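Local structure of Serine/threonine-protein kinase-like protein ACR4 (Arabidopsis thaliana, 7A0J) at residues P265-G269 against I270-D274. The protein controls formative cell division in root meristems as a plasma-membrane receptor kinase that responds to the CLE40 peptide. Sequence-based numbering, arbitrary orientation.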
# COMPACT_ATOMS: atom_id res chain seq x y z
N PRO A 265 -19.12 3.77 -8.70
CA PRO A 265 -18.72 2.40 -8.35
C PRO A 265 -17.34 2.04 -8.93
O PRO A 265 -16.38 2.05 -8.19
CB PRO A 265 -19.84 1.53 -8.94
N ALA A 266 -17.29 1.75 -10.24
CA ALA A 266 -16.05 1.40 -10.98
C ALA A 266 -16.35 1.33 -12.48
O ALA A 266 -17.47 1.01 -12.87
CB ALA A 266 -15.51 0.08 -10.48
N PRO A 267 -15.37 1.63 -13.36
CA PRO A 267 -15.53 1.43 -14.79
C PRO A 267 -15.54 -0.08 -15.11
O PRO A 267 -14.68 -0.78 -14.61
CB PRO A 267 -14.33 2.15 -15.41
CG PRO A 267 -13.27 2.10 -14.32
CD PRO A 267 -14.05 2.18 -13.02
N THR A 268 -16.49 -0.53 -15.93
CA THR A 268 -16.88 -1.96 -16.10
C THR A 268 -16.14 -2.60 -17.28
O THR A 268 -15.72 -3.77 -17.14
CB THR A 268 -18.40 -2.09 -16.26
OG1 THR A 268 -18.80 -1.33 -17.40
CG2 THR A 268 -19.16 -1.61 -15.04
N GLY A 269 -15.98 -1.87 -18.39
CA GLY A 269 -15.52 -2.41 -19.68
C GLY A 269 -14.01 -2.50 -19.80
O GLY A 269 -13.53 -2.96 -20.86
N ILE A 270 -13.27 -2.10 -18.76
CA ILE A 270 -11.77 -2.00 -18.77
C ILE A 270 -11.18 -3.25 -18.11
O ILE A 270 -11.80 -3.76 -17.15
CB ILE A 270 -11.29 -0.72 -18.06
CG1 ILE A 270 -12.01 0.53 -18.58
CG2 ILE A 270 -9.78 -0.59 -18.16
CD1 ILE A 270 -11.75 1.77 -17.76
N GLY A 271 -10.02 -3.70 -18.59
CA GLY A 271 -9.19 -4.75 -17.95
C GLY A 271 -7.87 -4.18 -17.45
O GLY A 271 -6.96 -4.00 -18.28
N PHE A 272 -7.79 -3.90 -16.15
CA PHE A 272 -6.57 -3.41 -15.46
C PHE A 272 -5.70 -4.61 -15.07
O PHE A 272 -6.25 -5.71 -14.86
CB PHE A 272 -6.93 -2.62 -14.20
CG PHE A 272 -7.80 -1.41 -14.44
CD1 PHE A 272 -7.28 -0.27 -15.04
CD2 PHE A 272 -9.13 -1.39 -14.03
CE1 PHE A 272 -8.08 0.85 -15.24
CE2 PHE A 272 -9.92 -0.27 -14.24
CZ PHE A 272 -9.39 0.84 -14.84
N TYR A 273 -4.38 -4.41 -14.98
CA TYR A 273 -3.41 -5.42 -14.48
C TYR A 273 -3.03 -5.11 -13.03
O TYR A 273 -2.40 -5.98 -12.39
CB TYR A 273 -2.19 -5.53 -15.42
CG TYR A 273 -1.14 -4.45 -15.29
CD1 TYR A 273 -0.21 -4.48 -14.26
CD2 TYR A 273 -1.05 -3.43 -16.22
CE1 TYR A 273 0.77 -3.51 -14.15
CE2 TYR A 273 -0.07 -2.45 -16.12
CZ TYR A 273 0.84 -2.49 -15.08
OH TYR A 273 1.81 -1.53 -14.98
N ASP A 274 -3.39 -3.93 -12.51
CA ASP A 274 -3.13 -3.54 -11.09
C ASP A 274 -4.00 -2.33 -10.70
O ASP A 274 -4.42 -1.58 -11.61
CB ASP A 274 -1.65 -3.25 -10.87
CG ASP A 274 -1.17 -3.49 -9.45
OD1 ASP A 274 -2.03 -3.77 -8.58
OD2 ASP A 274 0.05 -3.40 -9.22
O HOH W 1 -12.74 -2.65 -15.00
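The ring of Phe272 meets Pro267 at its edge and Ile270 on one face. Pro267 CG sits near the ring plane, 4.1 Å from CE2 of Phe272, while the methyl CG2 of Ile270 stands 3.6 Å above the plane of the Phe272 ring, shifted toward its rim. All three belong to the connection between strands 253-257 and 274-277, which leads from the sixth to the seventh repeat of this WD40 β-propeller ectodomain, and they illustrate how a surface loop can fold back on a small apolar cluster. The chain reverses through a type I β-turn spanning Pro267 to Ile270, with Thr268 and Gly269 at its corners and a span of 6.5 Å from Pro267 CA to Ile270 CA. It is an open turn: Pro267 O and Ile270 N lie 4.6 Å apart and form no hydrogen bond.

The links between its two arms are instead side-chain packing and a water bridge. In Ile270, CG1 lies beside the backbone N (chi1 -51°) and the chain runs on extended, which carries CD1 back across the turn to 3.5 Å from Pro267 CB. Its two branches thus divide the work, CD1 touching the proline and CG2 the aromatic face, whereas Pro267 and Phe272 meet at about a right angle.

Beyond the loop, Phe272 also packs on Ala253, Leu286 and Val294, and Pro267 on Trp296, so the cluster continues onto the strands of both repeats. His251 ND1 is hydrogen-bonded to Phe272 O. Between the arms, a single water donates to Pro267 O at 2.7 Å and to Ile270 O at 2.6 Å, the two carbonyl oxygens subtending about 132° at its oxygen.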